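Local coordinates for protein mannonate dehydratase (Streptococcus suis, PDB 3BDK) that probably catalyses the dehydration of D-mannonate to 2-dehydro-3-deoxy-D-gluconate with the help of manganese or ferrous iron, at residues 135-140 with 332-337. Numbering follows the deposited sequence.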
ATOM      1  N   ASP A 135     -13.066 -22.126  -2.935  1.00 36.51           N
ATOM      2  CA  ASP A 135     -13.384 -21.461  -1.668  1.00 36.00           C
ATOM      3  C   ASP A 135     -13.097 -19.972  -1.737  1.00 35.67           C
ATOM      4  O   ASP A 135     -11.957 -19.567  -1.995  1.00 35.78           O
ATOM      5  CB  ASP A 135     -12.586 -22.121  -0.530  1.00 36.19           C
ATOM      6  CG  ASP A 135     -13.015 -21.645   0.859  1.00 36.04           C
ATOM      7  OD1 ASP A 135     -13.860 -20.732   0.984  1.00 34.43           O
ATOM      8  OD2 ASP A 135     -12.471 -22.189   1.840  1.00 36.45           O
ATOM      9  N   LEU A 136     -14.131 -19.178  -1.451  1.00 35.38           N
ATOM     10  CA  LEU A 136     -14.131 -17.738  -1.666  1.00 34.95           C
ATOM     11  C   LEU A 136     -14.004 -16.932  -0.385  1.00 34.90           C
ATOM     12  O   LEU A 136     -14.213 -15.708  -0.382  1.00 34.68           O
ATOM     13  CB  LEU A 136     -15.391 -17.306  -2.420  1.00 35.00           C
ATOM     14  CG  LEU A 136     -15.802 -18.075  -3.684  1.00 35.03           C
ATOM     15  CD1 LEU A 136     -17.103 -17.498  -4.205  1.00 36.29           C
ATOM     16  CD2 LEU A 136     -14.748 -18.034  -4.764  1.00 32.14           C
ATOM     17  N   HIS A 137     -13.643 -17.620   0.691  1.00 34.67           N
ATOM     18  CA  HIS A 137     -13.283 -16.993   1.962  1.00 34.82           C
ATOM     19  C   HIS A 137     -12.348 -17.952   2.681  1.00 34.37           C
ATOM     20  O   HIS A 137     -12.666 -18.420   3.783  1.00 34.84           O
ATOM     21  CB  HIS A 137     -14.520 -16.767   2.843  1.00 35.03           C
ATOM     22  CG  HIS A 137     -15.620 -16.012   2.164  1.00 37.77           C
ATOM     23  ND1 HIS A 137     -15.501 -14.685   1.793  1.00 40.03           N
ATOM     24  CD2 HIS A 137     -16.859 -16.400   1.781  1.00 39.28           C
ATOM     25  CE1 HIS A 137     -16.620 -14.292   1.210  1.00 40.16           C
ATOM     26  NE2 HIS A 137     -17.459 -15.315   1.186  1.00 40.78           N
ATOM     27  N   HIS A 138     -11.218 -18.279   2.060  1.00 33.26           N
ATOM     28  CA  HIS A 138     -10.285 -19.206   2.694  1.00 32.71           C
ATOM     29  C   HIS A 138      -9.434 -18.418   3.667  1.00 32.62           C
ATOM     30  O   HIS A 138      -8.922 -17.354   3.298  1.00 32.99           O
ATOM     31  CB  HIS A 138      -9.403 -19.918   1.664  1.00 32.31           C
ATOM     32  CG  HIS A 138      -8.923 -21.265   2.110  1.00 31.09           C
ATOM     33  ND1 HIS A 138      -9.783 -22.283   2.458  1.00 29.61           N
ATOM     34  CD2 HIS A 138      -7.675 -21.766   2.257  1.00 30.51           C
ATOM     35  CE1 HIS A 138      -9.088 -23.347   2.813  1.00 30.41           C
ATOM     36  NE2 HIS A 138      -7.804 -23.063   2.689  1.00 31.01           N
ATOM     37  N   PRO A 139      -9.316 -18.906   4.920  1.00 31.97           N
ATOM     38  CA  PRO A 139      -8.521 -18.193   5.952  1.00 31.57           C
ATOM     39  C   PRO A 139      -7.036 -18.080   5.636  1.00 31.00           C
ATOM     40  O   PRO A 139      -6.445 -19.011   5.115  1.00 31.08           O
ATOM     41  CB  PRO A 139      -8.736 -19.030   7.243  1.00 31.00           C
ATOM     42  CG  PRO A 139      -9.996 -19.861   6.965  1.00 31.90           C
ATOM     43  CD  PRO A 139      -9.967 -20.120   5.452  1.00 31.46           C
ATOM     44  N   LEU A 140      -6.466 -16.914   5.934  1.00 30.74           N
ATOM     45  CA  LEU A 140      -5.019 -16.685   5.920  1.00 30.39           C
ATOM     46  C   LEU A 140      -4.497 -16.594   7.375  1.00 29.83           C
ATOM     47  O   LEU A 140      -5.281 -16.345   8.296  1.00 30.13           O
ATOM     48  CB  LEU A 140      -4.684 -15.410   5.120  1.00 30.13           C
ATOM     49  CG  LEU A 140      -4.784 -15.525   3.589  1.00 30.14           C
ATOM     50  CD1 LEU A 140      -4.895 -14.165   2.940  1.00 28.88           C
ATOM     51  CD2 LEU A 140      -3.608 -16.254   3.004  1.00 29.57           C
ATOM     52  N   GLY A 332      -7.886  -8.692  -4.161  1.00 39.99           N
ATOM     53  CA  GLY A 332      -7.354  -8.504  -2.825  1.00 38.52           C
ATOM     54  C   GLY A 332      -8.022  -9.402  -1.803  1.00 37.73           C
ATOM     55  O   GLY A 332      -9.060 -10.004  -2.075  1.00 37.88           O
ATOM     56  N   ARG A 333      -7.422  -9.492  -0.620  1.00 37.09           N
ATOM     57  CA  ARG A 333      -8.045 -10.181   0.504  1.00 37.07           C
ATOM     58  C   ARG A 333      -9.315  -9.467   0.953  1.00 37.34           C
ATOM     59  O   ARG A 333      -9.500  -8.279   0.683  1.00 37.46           O
ATOM     60  CB  ARG A 333      -7.064 -10.294   1.673  1.00 36.58           C
ATOM     61  CG  ARG A 333      -5.757 -10.986   1.322  1.00 35.59           C
ATOM     62  CD  ARG A 333      -4.560 -10.182   1.803  1.00 33.62           C
ATOM     63  NE  ARG A 333      -4.450 -10.182   3.259  1.00 32.66           N
ATOM     64  CZ  ARG A 333      -4.242  -9.093   3.992  1.00 30.57           C
ATOM     65  NH1 ARG A 333      -4.121  -7.910   3.406  1.00 24.76           N
ATOM     66  NH2 ARG A 333      -4.154  -9.187   5.312  1.00 28.88           N
ATOM     67  N   ARG A 334     -10.188 -10.198   1.639  1.00 37.67           N
ATOM     68  CA  ARG A 334     -11.283  -9.585   2.382  1.00 38.96           C
ATOM     69  C   ARG A 334     -10.830  -9.145   3.770  1.00 38.42           C
ATOM     70  O   ARG A 334     -10.731  -9.958   4.689  1.00 38.25           O
ATOM     71  CB  ARG A 334     -12.461 -10.554   2.497  1.00 39.00           C
ATOM     72  CG  ARG A 334     -13.736  -9.922   3.030  1.00 41.54           C
ATOM     73  CD  ARG A 334     -14.845 -10.953   3.174  1.00 41.94           C
ATOM     74  NE  ARG A 334     -15.301 -11.449   1.879  1.00 50.20           N
ATOM     75  CZ  ARG A 334     -15.857 -10.688   0.941  1.00 53.22           C
ATOM     76  NH1 ARG A 334     -16.030  -9.391   1.153  1.00 55.11           N
ATOM     77  NH2 ARG A 334     -16.244 -11.225  -0.208  1.00 52.86           N
ATOM     78  N   ILE A 335     -10.554  -7.853   3.915  1.00 38.57           N
ATOM     79  CA  ILE A 335     -10.175  -7.287   5.211  1.00 38.95           C
ATOM     80  C   ILE A 335     -11.039  -6.092   5.633  1.00 39.81           C
ATOM     81  O   ILE A 335     -11.649  -5.424   4.796  1.00 40.12           O
ATOM     82  CB  ILE A 335      -8.653  -6.959   5.345  1.00 38.38           C
ATOM     83  CG1 ILE A 335      -8.327  -5.518   4.928  1.00 38.38           C
ATOM     84  CG2 ILE A 335      -7.777  -7.999   4.650  1.00 38.42           C
ATOM     85  CD1 ILE A 335      -8.192  -5.276   3.505  1.00 37.36           C
ATOM     86  N   TRP A 336     -11.077  -5.856   6.947  1.00 40.49           N
ATOM     87  CA  TRP A 336     -11.707  -4.688   7.558  1.00 41.33           C
ATOM     88  C   TRP A 336     -13.219  -4.628   7.355  1.00 42.87           C
ATOM     89  O   TRP A 336     -13.763  -3.552   7.130  1.00 42.27           O
ATOM     90  CB  TRP A 336     -11.077  -3.376   7.073  1.00 39.86           C
ATOM     91  CG  TRP A 336      -9.603  -3.290   7.139  1.00 38.39           C
ATOM     92  CD1 TRP A 336      -8.765  -4.001   7.947  1.00 37.24           C
ATOM     93  CD2 TRP A 336      -8.773  -2.392   6.389  1.00 37.94           C
ATOM     94  NE1 TRP A 336      -7.462  -3.620   7.730  1.00 36.70           N
ATOM     95  CE2 TRP A 336      -7.439  -2.634   6.778  1.00 36.85           C
ATOM     96  CE3 TRP A 336      -9.030  -1.418   5.412  1.00 36.03           C
ATOM     97  CZ2 TRP A 336      -6.366  -1.952   6.217  1.00 36.80           C
ATOM     98  CZ3 TRP A 336      -7.972  -0.739   4.861  1.00 36.45           C
ATOM     99  CH2 TRP A 336      -6.652  -1.010   5.261  1.00 37.87           C
ATOM    100  N   GLY A 337     -13.873  -5.788   7.432  1.00 44.97           N
ATOM    101  CA  GLY A 337     -15.328  -5.879   7.349  1.00 47.70           C
ATOM    102  C   GLY A 337     -15.930  -5.528   5.997  1.00 49.76           C
ATOM    103  O   GLY A 337     -17.139  -5.271   5.902  1.00 49.82           O
TER
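The imidazole of His-137 presents an edge to Arg-334, whose CZ lies in the ring plane and whose NE is 3.2 Å from CE1 of His-137. Ring and guanidinium planes are turned 51° apart, so this is not a stack; NH2 of Arg-334 also comes close to CE1. The other arginine, Arg-333, has Ile-335 CG2 over the centre of one guanidinium face, while the CD1 branch of Leu-140 reaches its edge. That methyl rests chiefly on the aliphatic stem, with Leu-140 CD1 3.7 Å from CG of Arg-333, the two side chains crossing at about a right angle.

Arg-334 gets to the imidazole with CG anti to the backbone N (chi1 -169°) and the chain extended until it bends at chi3. On the other side, an Asx turn shapes the corner bearing His-137: Asp-135 OD1 accepts from the backbone N of His-137 at 3.1 Å. The other oxygen, Asp-135 OD2, takes the ND1 proton of His-138 at 2.8 Å.

The contact joins the edge strand 135-139 of the small antiparallel sheet to the loop between strand 327-328 and helix 348-368 of the TIM barrel; the side chain of Arg-334 is about 13 Å from the bound D-mannose. The main polar partners lie outside: Arg-334 NH1 hydrogen-bonds the carbonyls of Asp-338 and Thr-340; Arg-333 makes salt bridges to Asp-142 and Asp-349 and a hydrogen bond to Ala-41 O of the second subunit. A guanidinium so close would probably disfavour protonation of His-137; Leu-140 packs mainly on methylenes of Arg-333, whose charge its salt bridges probably largely offset.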